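PDB 1R9D: glycerol dehydratase from Clostridium butyricum, which probably acts as a glycyl radical lyase that dehydrates glycerol without vitamin B12. Local coordinates for residues I58-P63 and A215-N220; K580-D585 and T652-D657; G698-Q703 and H733-V738. All blocks are in the same frame, centred on the assembly; numbering follows the deposited sequence.

Interaction 1 (I58-P63 and A215-N220); sequences ILENIP and AITYVN
Leu59 lays its CD2 methyl over one face of the Tyr218 ring, where the end of helix 47-61 packs against helix 197-230. This is a helix-helix contact within the pyruvate formate lyase-like part of the chain. The packed side is mainly apolar. Leu59 CD2 lies 3.9 Å from the centroid of the Tyr218 ring and 25° off its normal, a CH-pi contact. The other branch, Leu59 CD1, reaches the backbone at Ala215. Leu59 O sits at the ring edge, in plane, 3.5 Å from Tyr218 CD1, and accepts a hydrogen bond from Arg221. Tyr218 turns its CG anti to the backbone N (chi1 -172°), which carries the ring across to the helix end. There Ile62, the first residue beyond the helix, sets its CG2 methyl at the ring edge, 3.8 Å from Tyr218 CE1.

The side at Glu60 and Thr217 is looser. Glu60 CG and Thr217 CG2 stay 4.3 Å apart, and both residues are partly exposed. A water bridges their polar ends, but its bond to Glu60 OE2 is weak. Glu60 has its main partner in Lys56, and Thr217 OG1 bonds to Glu213 O.

At the far end of the Tyr218 ring, Tyr218 OH bonds to Tyr222 OH. Tyr218 OH also donates to a second water at 3.0 Å, which donates to Pro63 O.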
# COMPACT_ATOMS: atom_id res chain seq x y z
N ILE A 58 10.54 -6.45 -20.41
CA ILE A 58 10.48 -7.85 -20.83
C ILE A 58 10.10 -7.93 -22.31
O ILE A 58 10.80 -8.57 -23.11
CB ILE A 58 9.43 -8.62 -20.00
CG1 ILE A 58 9.91 -8.75 -18.55
CG2 ILE A 58 9.18 -9.99 -20.62
CD1 ILE A 58 8.86 -9.30 -17.61
N LEU A 59 9.01 -7.27 -22.68
CA LEU A 59 8.54 -7.30 -24.06
C LEU A 59 9.53 -6.73 -25.08
O LEU A 59 9.54 -7.16 -26.23
CB LEU A 59 7.21 -6.55 -24.18
CG LEU A 59 6.00 -7.24 -23.53
CD1 LEU A 59 4.75 -6.43 -23.81
CD2 LEU A 59 5.86 -8.65 -24.07
N GLU A 60 10.34 -5.77 -24.66
CA GLU A 60 11.31 -5.18 -25.58
C GLU A 60 12.57 -6.02 -25.75
O GLU A 60 13.23 -5.93 -26.79
CB GLU A 60 11.71 -3.77 -25.11
CG GLU A 60 10.57 -2.77 -25.03
CD GLU A 60 11.01 -1.40 -24.55
OE1 GLU A 60 11.82 -1.33 -23.60
OE2 GLU A 60 10.53 -0.39 -25.11
N ASN A 61 12.89 -6.86 -24.77
CA ASN A 61 14.12 -7.65 -24.82
C ASN A 61 14.03 -9.18 -24.79
O ASN A 61 15.04 -9.85 -24.99
CB ASN A 61 15.04 -7.18 -23.70
CG ASN A 61 15.37 -5.70 -23.81
OD1 ASN A 61 16.15 -5.29 -24.66
ND2 ASN A 61 14.75 -4.89 -22.95
N ILE A 62 12.85 -9.72 -24.54
CA ILE A 62 12.69 -11.18 -24.49
C ILE A 62 12.91 -11.77 -25.88
O ILE A 62 12.49 -11.20 -26.89
CB ILE A 62 11.26 -11.56 -24.00
CG1 ILE A 62 11.18 -13.05 -23.67
CG2 ILE A 62 10.24 -11.21 -25.05
CD1 ILE A 62 11.85 -13.45 -22.36
N PRO A 63 13.59 -12.93 -25.96
CA PRO A 63 13.83 -13.54 -27.27
C PRO A 63 12.53 -13.78 -28.03
O PRO A 63 11.51 -14.14 -27.43
CB PRO A 63 14.54 -14.84 -26.92
CG PRO A 63 15.33 -14.46 -25.72
CD PRO A 63 14.32 -13.66 -24.91
N ALA A 215 2.98 -3.63 -25.66
CA ALA A 215 2.37 -4.70 -26.44
C ALA A 215 2.54 -4.39 -27.93
O ALA A 215 2.89 -5.27 -28.72
CB ALA A 215 0.89 -4.83 -26.09
N ILE A 216 2.29 -3.14 -28.29
CA ILE A 216 2.42 -2.70 -29.68
C ILE A 216 3.85 -2.93 -30.16
O ILE A 216 4.07 -3.40 -31.28
CB ILE A 216 2.06 -1.20 -29.82
CG1 ILE A 216 0.56 -1.01 -29.53
CG2 ILE A 216 2.40 -0.70 -31.22
CD1 ILE A 216 0.10 0.43 -29.56
N THR A 217 4.82 -2.62 -29.31
CA THR A 217 6.23 -2.81 -29.63
C THR A 217 6.53 -4.30 -29.85
O THR A 217 7.25 -4.67 -30.78
CB THR A 217 7.14 -2.30 -28.49
OG1 THR A 217 6.93 -0.90 -28.31
CG2 THR A 217 8.61 -2.55 -28.82
N TYR A 218 5.97 -5.13 -28.99
CA TYR A 218 6.16 -6.58 -29.06
C TYR A 218 5.71 -7.14 -30.40
O TYR A 218 6.44 -7.89 -31.05
CB TYR A 218 5.39 -7.27 -27.93
CG TYR A 218 5.68 -8.75 -27.81
CD1 TYR A 218 6.95 -9.20 -27.45
CD2 TYR A 218 4.69 -9.70 -28.05
CE1 TYR A 218 7.23 -10.56 -27.34
CE2 TYR A 218 4.96 -11.07 -27.94
CZ TYR A 218 6.23 -11.49 -27.59
OH TYR A 218 6.51 -12.83 -27.50
N VAL A 219 4.51 -6.76 -30.83
CA VAL A 219 3.96 -7.23 -32.09
C VAL A 219 4.82 -6.77 -33.27
O VAL A 219 5.02 -7.51 -34.23
CB VAL A 219 2.52 -6.73 -32.28
CG1 VAL A 219 1.97 -7.22 -33.61
CG2 VAL A 219 1.64 -7.24 -31.14
N ASN A 220 5.32 -5.54 -33.19
CA ASN A 220 6.17 -5.00 -34.25
C ASN A 220 7.48 -5.76 -34.39
O ASN A 220 8.06 -5.81 -35.47
CB ASN A 220 6.42 -3.52 -34.01
CG ASN A 220 5.28 -2.65 -34.50
OD1 ASN A 220 5.00 -1.59 -33.94
ND2 ASN A 220 4.61 -3.10 -35.56
O HOH W 1 7.17 0.10 -25.69
O HOH W 2 8.87 -14.27 -26.25

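Interaction 2 (K580-D585 and T652-D657)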
# COMPACT_ATOMS: atom_id res chain seq x y z
N LYS A 580 -10.87 -47.43 16.65
CA LYS A 580 -9.65 -48.23 16.73
C LYS A 580 -9.34 -48.94 15.42
O LYS A 580 -8.19 -49.01 15.01
CB LYS A 580 -9.76 -49.25 17.87
CG LYS A 580 -9.79 -48.61 19.25
CD LYS A 580 -9.84 -49.64 20.36
CE LYS A 580 -9.93 -48.97 21.73
NZ LYS A 580 -10.05 -49.96 22.83
N THR A 581 -10.38 -49.47 14.77
CA THR A 581 -10.20 -50.17 13.51
C THR A 581 -9.64 -49.24 12.44
O THR A 581 -8.72 -49.60 11.70
CB THR A 581 -11.53 -50.74 12.99
OG1 THR A 581 -12.15 -51.53 14.02
CG2 THR A 581 -11.29 -51.62 11.77
N LEU A 582 -10.18 -48.03 12.35
CA LEU A 582 -9.71 -47.08 11.35
C LEU A 582 -8.27 -46.65 11.62
O LEU A 582 -7.46 -46.58 10.70
CB LEU A 582 -10.63 -45.85 11.31
CG LEU A 582 -12.06 -46.13 10.86
CD1 LEU A 582 -12.90 -44.88 11.03
CD2 LEU A 582 -12.06 -46.60 9.41
N ASN A 583 -7.96 -46.38 12.88
CA ASN A 583 -6.61 -45.96 13.23
C ASN A 583 -5.58 -47.06 13.00
O ASN A 583 -4.39 -46.79 12.91
CB ASN A 583 -6.57 -45.47 14.68
CG ASN A 583 -7.27 -44.13 14.86
OD1 ASN A 583 -7.07 -43.21 14.07
ND2 ASN A 583 -8.09 -44.02 15.90
N ASN A 584 -6.05 -48.30 12.89
CA ASN A 584 -5.16 -49.43 12.64
C ASN A 584 -5.26 -49.88 11.18
O ASN A 584 -4.72 -50.92 10.80
CB ASN A 584 -5.49 -50.61 13.57
CG ASN A 584 -5.40 -50.24 15.03
OD1 ASN A 584 -4.46 -49.56 15.46
ND2 ASN A 584 -6.36 -50.70 15.82
N ASP A 585 -5.96 -49.09 10.38
CA ASP A 585 -6.14 -49.38 8.96
C ASP A 585 -6.73 -50.77 8.71
O ASP A 585 -6.30 -51.49 7.81
CB ASP A 585 -4.80 -49.22 8.23
CG ASP A 585 -4.95 -49.20 6.71
OD1 ASP A 585 -5.94 -48.63 6.22
OD2 ASP A 585 -4.06 -49.73 6.01
N THR A 652 -4.45 -39.09 3.68
CA THR A 652 -5.64 -39.40 4.47
C THR A 652 -5.67 -40.85 4.98
O THR A 652 -5.45 -41.77 4.21
CB THR A 652 -6.90 -39.15 3.64
OG1 THR A 652 -6.83 -37.83 3.07
CG2 THR A 652 -8.14 -39.25 4.50
N GLY A 653 -5.97 -41.03 6.26
CA GLY A 653 -6.03 -42.37 6.82
C GLY A 653 -7.25 -43.13 6.34
O GLY A 653 -8.00 -42.65 5.49
N ALA A 654 -7.44 -44.34 6.88
CA ALA A 654 -8.59 -45.16 6.50
C ALA A 654 -9.88 -44.42 6.86
O ALA A 654 -9.94 -43.74 7.89
CB ALA A 654 -8.53 -46.50 7.23
N THR A 655 -10.90 -44.56 6.03
CA THR A 655 -12.17 -43.90 6.28
C THR A 655 -13.32 -44.91 6.44
O THR A 655 -13.22 -46.05 5.99
CB THR A 655 -12.48 -42.88 5.15
OG1 THR A 655 -12.18 -43.46 3.87
CG2 THR A 655 -11.64 -41.62 5.34
N PRO A 656 -14.42 -44.49 7.09
CA PRO A 656 -15.62 -45.30 7.36
C PRO A 656 -16.29 -45.97 6.16
O PRO A 656 -17.12 -46.86 6.34
CB PRO A 656 -16.56 -44.32 8.06
CG PRO A 656 -15.62 -43.40 8.77
CD PRO A 656 -14.56 -43.16 7.71
N ASP A 657 -15.98 -45.53 4.95
CA ASP A 657 -16.58 -46.13 3.77
C ASP A 657 -15.87 -47.43 3.39
O ASP A 657 -16.28 -48.13 2.46
CB ASP A 657 -16.55 -45.15 2.58
CG ASP A 657 -15.15 -44.66 2.26
OD1 ASP A 657 -14.23 -44.90 3.07
OD2 ASP A 657 -14.98 -44.01 1.20
O HOH W 3 -5.72 -45.16 9.06
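Leu582 O is gripped by two donors at the end of helix 575-583. One is Asp585 N, 2.9 Å from Leu582 O. The other is a water, which in turn accepts from Ala654 N and so bridges the two segments. The helix ends in a Schellman motif, with Asp585 as the C-prime residue at positive phi. The loop 652-657 packs against this end.

No direct hydrogen bond crosses the contact, and the rest of it is van der Waals packing. Ala654 points its methyl at the helix end. Its CB sits 3.6 Å from Leu582 O and 3.5 Å from Asp585 OD1. That carboxylate oxygen is held from the loop beyond, by Ser661 N. Leu582 has CG anti to its carbonyl carbon (chi1 -65°), and its two methyls part over the loop. CD2 meets the backbone carbonyl of Thr655. Leu582 CD1 touches Pro656 CG at 3.8 Å, the two side chains crossing at about a right angle. Ile461 of helix 453-461 touches both Leu582 and Pro656.

Within the loop, Thr655 OG1 donates to Asp657 OD1 at 2.6 Å, meeting it on the syn side and 27° out of the carboxylate plane. Arg659 binds the same two atoms, through NH1 to Thr655 OG1 and through its backbone N to Asp657 OD1.

Interaction 3 (G698-Q703 and H733-V738)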
# COMPACT_ATOMS: atom_id res chain seq x y z
N GLY A 698 -18.53 -24.24 -9.48
CA GLY A 698 -18.49 -25.44 -10.30
C GLY A 698 -18.31 -26.81 -9.66
O GLY A 698 -17.66 -26.95 -8.63
N THR A 699 -18.92 -27.81 -10.28
CA THR A 699 -18.80 -29.19 -9.81
C THR A 699 -18.37 -30.01 -11.02
O THR A 699 -18.73 -29.67 -12.15
CB THR A 699 -20.13 -29.75 -9.24
OG1 THR A 699 -21.06 -29.96 -10.31
CG2 THR A 699 -20.74 -28.77 -8.24
N LEU A 700 -17.60 -31.07 -10.79
CA LEU A 700 -17.10 -31.88 -11.90
C LEU A 700 -17.52 -33.34 -11.82
O LEU A 700 -17.31 -34.01 -10.80
CB LEU A 700 -15.57 -31.77 -11.92
CG LEU A 700 -14.78 -32.39 -13.07
CD1 LEU A 700 -13.53 -31.58 -13.31
CD2 LEU A 700 -14.43 -33.83 -12.74
N PHE A 701 -18.10 -33.84 -12.90
CA PHE A 701 -18.57 -35.22 -12.97
C PHE A 701 -17.90 -35.99 -14.11
O PHE A 701 -18.07 -35.65 -15.28
CB PHE A 701 -20.10 -35.20 -13.12
CG PHE A 701 -20.74 -36.57 -13.18
CD1 PHE A 701 -20.14 -37.67 -12.57
CD2 PHE A 701 -21.97 -36.73 -13.80
CE1 PHE A 701 -20.76 -38.93 -12.59
CE2 PHE A 701 -22.60 -37.99 -13.83
CZ PHE A 701 -22.00 -39.08 -13.22
N ASN A 702 -17.12 -37.02 -13.76
CA ASN A 702 -16.42 -37.86 -14.73
C ASN A 702 -17.11 -39.20 -14.93
O ASN A 702 -17.53 -39.83 -13.96
CB ASN A 702 -15.00 -38.20 -14.26
CG ASN A 702 -13.94 -37.23 -14.73
OD1 ASN A 702 -13.95 -36.78 -15.88
ND2 ASN A 702 -13.00 -36.92 -13.85
N GLN A 703 -17.21 -39.63 -16.18
CA GLN A 703 -17.75 -40.94 -16.50
C GLN A 703 -16.85 -41.52 -17.59
O GLN A 703 -16.33 -40.79 -18.44
CB GLN A 703 -19.22 -40.87 -16.95
CG GLN A 703 -20.18 -40.95 -15.76
CD GLN A 703 -21.59 -41.39 -16.14
OE1 GLN A 703 -22.32 -41.94 -15.31
NE2 GLN A 703 -21.97 -41.14 -17.37
N HIS A 733 -22.26 -30.30 -14.75
CA HIS A 733 -21.32 -30.64 -15.82
C HIS A 733 -21.06 -32.14 -15.90
O HIS A 733 -21.21 -32.85 -14.92
CB HIS A 733 -19.99 -29.90 -15.57
CG HIS A 733 -18.77 -30.67 -15.98
ND1 HIS A 733 -18.29 -31.75 -15.27
CD2 HIS A 733 -17.95 -30.53 -17.05
CE1 HIS A 733 -17.23 -32.25 -15.89
NE2 HIS A 733 -17.00 -31.52 -16.97
N VAL A 734 -20.67 -32.60 -17.09
CA VAL A 734 -20.32 -34.00 -17.28
C VAL A 734 -19.36 -34.10 -18.46
O VAL A 734 -19.41 -33.29 -19.39
CB VAL A 734 -21.58 -34.89 -17.50
CG1 VAL A 734 -22.22 -34.60 -18.84
CG2 VAL A 734 -21.20 -36.37 -17.37
N GLN A 735 -18.45 -35.06 -18.41
CA GLN A 735 -17.48 -35.26 -19.49
C GLN A 735 -17.16 -36.74 -19.53
O GLN A 735 -17.33 -37.44 -18.53
CB GLN A 735 -16.22 -34.44 -19.21
CG GLN A 735 -15.52 -34.81 -17.92
CD GLN A 735 -14.49 -33.79 -17.51
OE1 GLN A 735 -13.63 -34.07 -16.67
NE2 GLN A 735 -14.57 -32.60 -18.08
N PHE A 736 -16.68 -37.23 -20.67
CA PHE A 736 -16.43 -38.66 -20.81
C PHE A 736 -15.11 -39.12 -21.41
O PHE A 736 -14.61 -38.54 -22.37
CB PHE A 736 -17.53 -39.31 -21.66
CG PHE A 736 -18.92 -38.86 -21.31
CD1 PHE A 736 -19.44 -37.69 -21.84
CD2 PHE A 736 -19.70 -39.61 -20.44
CE1 PHE A 736 -20.73 -37.26 -21.51
CE2 PHE A 736 -20.99 -39.20 -20.10
CZ PHE A 736 -21.51 -38.02 -20.64
N ASN A 737 -14.58 -40.20 -20.85
CA ASN A 737 -13.39 -40.84 -21.37
C ASN A 737 -14.00 -42.01 -22.15
O ASN A 737 -14.96 -42.64 -21.70
CB ASN A 737 -12.50 -41.40 -20.25
CG ASN A 737 -11.24 -40.58 -20.04
OD1 ASN A 737 -10.60 -40.13 -21.00
ND2 ASN A 737 -10.85 -40.41 -18.79
N VAL A 738 -13.47 -42.27 -23.34
CA VAL A 738 -13.94 -43.37 -24.16
C VAL A 738 -12.68 -43.99 -24.74
O VAL A 738 -12.24 -43.62 -25.83
CB VAL A 738 -14.84 -42.88 -25.32
CG1 VAL A 738 -15.35 -44.07 -26.12
CG2 VAL A 738 -16.01 -42.08 -24.77
O HOH W 4 -21.74 -31.91 -12.38
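The His733 imidazole takes a backbone N-H at its edge. Phe701 N donates to His733 ND1 at 3.2 Å, in the ring plane. The N-H...N angle is 171°, and this nearly straight bond should fix the turn of the ring. Leu700 runs alongside, its CG 3.7 Å from His733 CE1, and the Tyr406 ring also meets the imidazole. The Phe701 ring has His733 O near its plane at the edge, while Val734 CG2 approaches obliquely, 3.7 Å from Phe701 CD2. Phe701 CG is anti to the backbone N (chi1 -179°), and the ring runs beside Val734. The Gln703 side chain lies alongside the Phe736 ring, with Gln703 CB 3.7 Å from Phe736 CD2.

Beyond the histidine the two backbones pair in parallel. Gln735 N donates to Phe701 O, Gln703 N to Gln735 O, and Asn737 N to Gln703 O at 3.0 Å. Asn702 and Gln735 share one face of the sheet, and their amides come close, though the orientation of the Gln735 amide is doubtful. Asp667 holds Asn702 ND2. Gln703 and Phe736 share the other face, under helix 712-728.

A water joins Thr699 OG1 to His733 N. The Leu700 side chain is about 8 Å from a bound glycerol. Gly763, the predicted radical site, which carries no radical here, lies close to Gln735. Strands 702-705 and 733-738, joined through helix 712-728, form a beta-alpha-beta crossover of the glycyl radical enzyme fold.

The three contacts come in series along one chain. Interaction 1 joins two helices, and interaction 2 sets a helix end against a loop. Their centres are 56 Å apart, on opposite sides of the chain's centre. Interaction 3 pairs strands 702-705 and 733-738 of a mixed five-stranded sheet. Its centre lies 40 Å from that of interaction 1 and 29 Å from that of interaction 2. None of the three touches another. The centres of interactions 1 and 2 are 27 and 32 Å from the chain's centre, against 14 Å for interaction 3. The first two therefore pack outlying parts, while interaction 3 is more central, with the Leu700 side chain about 8 Å from the bound glycerol.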